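Long-range contact in YfkN protein (Bacillus subtilis subsp. subtilis, PDB 3GVE), which belongs to the calcineurin-like phosphoesterase family of metal-dependent proteins and holds a manganese and a magnesium ion in neighbouring sites: residues A213-S225 with E229-G241. Residues are numbered along the deposited sequence; the frame is centred on the assembly and turned at random.
Sequences ALAHTGIEKQAQS and ENAVFDLATKTKG. With MG (magnesium ion), chain D.
Thr217 and Gly218 meet Asn230, Ala231 and Val232 in the link from strand 210-215 to helix 232-238 of a beta-alpha-beta unit completed by strand 244-247, next to the metal site of the calcineurin-like fold. His216 NE2 binds the magnesium ion, a site completed by Asp64, Asn108 and His249. Thr217 OG1 lies anti to its backbone nitrogen (chi1 -174°), which carries it between two backbone groups: it donates to Glu229 O at 2.6 Å and accepts from Ala231 N at 2.8 Å, Ala231 being the helix N-cap. Gly218 N donates to a lone pair of Asn230 OD1 at 2.8 Å, in the carbonyl plane though the N-H is bent (136°), while Gly218 O takes a nearly straight bond (164°) from Val232 N. At the end of strand 210-215, Ala215 CB touches Leu235 CD1 at 3.8 Å. Farther along, the loop bends round the helix: Gln222 CA sits over the rim of one Phe233 ring face, with Thr237 CG2 on the opposite one. Gln224 N points to the syn side of Asp234 OD1 (3.0 Å), and Lys238 NZ reaches Gln224 O at 3.0 Å. One water joins Glu220 N, Asn230 O and Phe233 N. Glu229 OE2 hydrogen-bonds His249 NE2, making Glu229 a second-shell residue. The N-H groups of Ala231, Val232 and Phe233, taken by Thr217 OG1, Gly218 O and that water, tie the helix start to the chain after His216, consistent with a fixed course for it.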
loop_
_atom_site.group_PDB
_atom_site.type_symbol
_atom_site.label_atom_id
_atom_site.label_comp_id
_atom_site.label_asym_id
_atom_site.label_seq_id
_atom_site.Cartn_x
_atom_site.Cartn_y
_atom_site.Cartn_z
ATOM N N ALA A 213 21.547 16.378 1.646
ATOM C CA ALA A 213 21.035 15.404 2.601
ATOM C C ALA A 213 20.006 14.500 1.953
ATOM O O ALA A 213 18.968 15.043 1.459
ATOM C CB ALA A 213 20.376 16.165 3.780
ATOM N N LEU A 214 20.264 13.206 1.967
ATOM C CA LEU A 214 19.287 12.210 1.590
ATOM C C LEU A 214 18.580 11.811 2.891
ATOM O O LEU A 214 18.957 10.887 3.581
ATOM C CB LEU A 214 19.985 11.049 0.886
ATOM C CG LEU A 214 20.909 11.489 -0.270
ATOM C CD1 LEU A 214 21.600 10.305 -0.911
ATOM C CD2 LEU A 214 20.196 12.313 -1.327
ATOM N N ALA A 215 17.563 12.598 3.221
ATOM C CA ALA A 215 16.890 12.483 4.496
ATOM C C ALA A 215 15.646 11.629 4.351
ATOM O O ALA A 215 14.615 12.101 3.922
ATOM C CB ALA A 215 16.540 13.875 5.013
ATOM N N HIS A 216 15.769 10.356 4.712
ATOM C CA HIS A 216 14.613 9.457 4.620
ATOM C C HIS A 216 13.747 9.674 5.847
ATOM O O HIS A 216 13.784 8.930 6.810
ATOM C CB HIS A 216 14.938 7.964 4.443
ATOM C CG HIS A 216 13.715 7.167 4.096
ATOM N ND1 HIS A 216 13.291 7.011 2.797
ATOM C CD2 HIS A 216 12.748 6.618 4.870
ATOM C CE1 HIS A 216 12.141 6.361 2.782
ATOM N NE2 HIS A 216 11.794 6.103 4.028
ATOM N N THR A 217 12.969 10.739 5.757
ATOM C CA THR A 217 12.198 11.258 6.877
ATOM C C THR A 217 11.351 12.391 6.314
ATOM O O THR A 217 11.748 13.047 5.384
ATOM C CB THR A 217 13.140 11.722 8.023
ATOM O OG1 THR A 217 12.379 12.107 9.170
ATOM C CG2 THR A 217 14.053 12.877 7.593
ATOM N N GLY A 218 10.173 12.584 6.883
ATOM C CA GLY A 218 9.219 13.546 6.377
ATOM C C GLY A 218 9.247 14.866 7.109
ATOM O O GLY A 218 10.169 15.185 7.837
ATOM N N ILE A 219 8.173 15.616 6.903
ATOM C CA ILE A 219 8.061 17.021 7.261
ATOM C C ILE A 219 6.904 17.210 8.219
ATOM O O ILE A 219 5.824 16.706 7.977
ATOM C CB ILE A 219 7.790 17.891 5.987
ATOM C CG1 ILE A 219 8.961 17.804 5.000
ATOM C CG2 ILE A 219 7.460 19.330 6.372
ATOM C CD1 ILE A 219 8.619 18.219 3.567
ATOM N N GLU A 220 7.160 17.939 9.299
ATOM C CA GLU A 220 6.108 18.493 10.140
ATOM C C GLU A 220 6.271 20.008 10.108
ATOM O O GLU A 220 7.290 20.527 9.723
ATOM C CB GLU A 220 6.190 17.956 11.574
ATOM C CG GLU A 220 6.012 16.422 11.694
ATOM C CD GLU A 220 4.632 15.927 11.265
ATOM O OE1 GLU A 220 3.703 16.720 11.113
ATOM O OE2 GLU A 220 4.474 14.714 11.084
ATOM N N LYS A 221 5.209 20.702 10.479
ATOM C CA LYS A 221 5.154 22.157 10.340
ATOM C C LYS A 221 5.847 22.949 11.444
ATOM O O LYS A 221 6.087 24.128 11.277
ATOM C CB LYS A 221 3.702 22.625 10.250
ATOM C CG LYS A 221 3.001 22.220 8.945
ATOM C CD LYS A 221 1.536 22.572 9.073
ATOM C CE LYS A 221 0.738 22.420 7.819
ATOM N NZ LYS A 221 -0.645 22.943 8.091
ATOM N N GLN A 222 6.144 22.292 12.562
ATOM C CA GLN A 222 6.771 22.951 13.705
ATOM C C GLN A 222 7.868 22.081 14.321
ATOM O O GLN A 222 7.969 20.888 14.018
ATOM C CB GLN A 222 5.702 23.280 14.761
ATOM C CG GLN A 222 4.715 24.373 14.317
ATOM C CD GLN A 222 3.452 23.801 13.704
ATOM O OE1 GLN A 222 3.184 22.626 13.821
ATOM N NE2 GLN A 222 2.684 24.653 13.022
ATOM N N ALA A 223 8.681 22.688 15.193
ATOM C CA ALA A 223 9.807 21.981 15.789
ATOM C C ALA A 223 9.385 20.766 16.585
ATOM O O ALA A 223 8.313 20.701 17.172
ATOM C CB ALA A 223 10.627 22.928 16.680
ATOM N N GLN A 224 10.264 19.788 16.561
ATOM C CA GLN A 224 10.145 18.611 17.386
ATOM C C GLN A 224 11.484 18.417 18.109
ATOM O O GLN A 224 12.433 19.119 17.865
ATOM C CB GLN A 224 9.815 17.386 16.528
ATOM C CG GLN A 224 8.413 17.362 15.953
ATOM C CD GLN A 224 8.243 16.206 14.991
ATOM O OE1 GLN A 224 8.613 16.300 13.837
ATOM N NE2 GLN A 224 7.734 15.111 15.470
ATOM N N SER A 225 11.529 17.448 19.000
ATOM C CA SER A 225 12.732 17.149 19.754
ATOM C C SER A 225 13.418 15.899 19.248
ATOM O O SER A 225 13.043 15.322 18.251
ATOM C CB SER A 225 12.382 16.999 21.232
ATOM O OG SER A 225 12.121 18.270 21.770
ATOM N N GLU A 229 10.440 10.936 14.211
ATOM C CA GLU A 229 10.341 10.139 12.999
ATOM C C GLU A 229 10.469 10.982 11.731
ATOM O O GLU A 229 11.116 10.564 10.775
ATOM C CB GLU A 229 8.998 9.400 13.003
ATOM C CG GLU A 229 8.769 8.472 11.804
ATOM C CD GLU A 229 7.493 7.645 11.900
ATOM O OE1 GLU A 229 6.940 7.536 13.006
ATOM O OE2 GLU A 229 7.056 7.107 10.880
ATOM N N ASN A 230 9.824 12.150 11.742
ATOM C CA ASN A 230 9.721 13.037 10.586
ATOM C C ASN A 230 10.378 14.378 10.905
ATOM O O ASN A 230 9.745 15.288 11.384
ATOM C CB ASN A 230 8.246 13.181 10.177
ATOM C CG ASN A 230 7.702 11.895 9.573
ATOM O OD1 ASN A 230 8.215 11.408 8.582
ATOM N ND2 ASN A 230 6.663 11.341 10.181
ATOM N N ALA A 231 11.664 14.450 10.616
ATOM C CA ALA A 231 12.546 15.456 11.179
ATOM C C ALA A 231 13.068 16.523 10.225
ATOM O O ALA A 231 13.963 17.248 10.593
ATOM C CB ALA A 231 13.744 14.756 11.870
ATOM N N VAL A 232 12.534 16.606 9.010
ATOM C CA VAL A 232 13.059 17.565 8.033
ATOM C C VAL A 232 13.034 19.031 8.515
ATOM O O VAL A 232 13.962 19.775 8.284
ATOM C CB VAL A 232 12.359 17.433 6.670
ATOM C CG1 VAL A 232 12.730 18.632 5.772
ATOM C CG2 VAL A 232 12.777 16.112 5.997
ATOM N N PHE A 233 11.955 19.439 9.169
ATOM C CA PHE A 233 11.883 20.817 9.664
ATOM C C PHE A 233 13.048 21.098 10.615
ATOM O O PHE A 233 13.647 22.142 10.573
ATOM C CB PHE A 233 10.547 21.066 10.367
ATOM C CG PHE A 233 10.376 22.477 10.860
ATOM C CD1 PHE A 233 9.823 23.458 10.054
ATOM C CD2 PHE A 233 10.757 22.807 12.144
ATOM C CE1 PHE A 233 9.657 24.768 10.541
ATOM C CE2 PHE A 233 10.590 24.108 12.631
ATOM C CZ PHE A 233 10.039 25.080 11.828
ATOM N N ASP A 234 13.338 20.139 11.480
ATOM C CA ASP A 234 14.439 20.265 12.429
ATOM C C ASP A 234 15.823 20.216 11.777
ATOM O O ASP A 234 16.709 20.950 12.167
ATOM C CB ASP A 234 14.276 19.226 13.544
ATOM C CG ASP A 234 12.921 19.336 14.226
ATOM O OD1 ASP A 234 12.558 20.432 14.662
ATOM O OD2 ASP A 234 12.217 18.347 14.258
ATOM N N LEU A 235 15.992 19.360 10.775
ATOM C CA LEU A 235 17.207 19.387 9.980
ATOM C C LEU A 235 17.427 20.768 9.367
ATOM O O LEU A 235 18.514 21.315 9.415
ATOM C CB LEU A 235 17.125 18.368 8.856
ATOM C CG LEU A 235 17.604 16.970 9.189
ATOM C CD1 LEU A 235 17.331 16.077 7.972
ATOM C CD2 LEU A 235 19.116 16.946 9.540
ATOM N N ALA A 236 16.372 21.335 8.802
ATOM C CA ALA A 236 16.505 22.618 8.115
ATOM C C ALA A 236 16.787 23.773 9.070
ATOM O O ALA A 236 17.438 24.724 8.691
ATOM C CB ALA A 236 15.248 22.911 7.291
ATOM N N THR A 237 16.279 23.685 10.299
ATOM C CA THR A 237 16.364 24.808 11.236
ATOM C C THR A 237 17.475 24.686 12.283
ATOM O O THR A 237 17.967 25.697 12.754
ATOM C CB THR A 237 15.019 25.035 11.954
ATOM O OG1 THR A 237 14.578 23.802 12.533
ATOM C CG2 THR A 237 13.949 25.580 10.977
ATOM N N LYS A 238 17.840 23.464 12.663
ATOM C CA LYS A 238 18.766 23.253 13.791
ATOM C C LYS A 238 20.191 22.948 13.387
ATOM O O LYS A 238 21.070 22.896 14.228
ATOM C CB LYS A 238 18.275 22.136 14.719
ATOM C CG LYS A 238 16.925 22.353 15.379
ATOM C CD LYS A 238 16.660 21.239 16.407
ATOM C CE LYS A 238 15.303 21.377 17.076
ATOM N NZ LYS A 238 15.170 20.305 18.124
ATOM N N THR A 239 20.424 22.735 12.110
ATOM C CA THR A 239 21.780 22.465 11.638
ATOM C C THR A 239 22.266 23.623 10.801
ATOM O O THR A 239 21.516 24.528 10.511
ATOM C CB THR A 239 21.861 21.185 10.770
ATOM O OG1 THR A 239 21.184 21.410 9.526
ATOM C CG2 THR A 239 21.262 20.004 11.478
ATOM N N LYS A 240 23.528 23.556 10.399
ATOM C CA LYS A 240 24.120 24.545 9.510
ATOM C C LYS A 240 24.990 23.822 8.504
ATOM O O LYS A 240 25.742 22.944 8.877
ATOM C CB LYS A 240 24.988 25.511 10.319
ATOM C CG LYS A 240 24.785 26.967 10.006
ATOM C CD LYS A 240 25.298 27.867 11.141
ATOM C CE LYS A 240 26.815 27.991 11.097
ATOM N NZ LYS A 240 27.390 28.939 12.091
ATOM N N GLY A 241 24.905 24.185 7.241
ATOM C CA GLY A 241 25.784 23.577 6.261
ATOM C C GLY A 241 25.140 22.666 5.227
ATOM O O GLY A 241 25.792 22.247 4.315
HETATM MG MG MG D . 9.990 4.935 4.913
HETATM O O HOH W 1 9.861 17.880 10.471
HETATM O O HOH W 2 5.461 12.595 12.511
HETATM O O HOH W 3 9.756 18.897 13.070
HETATM O O HOH W 4 13.724 16.320 15.566
HETATM O O HOH W 5 7.736 5.224 4.023
#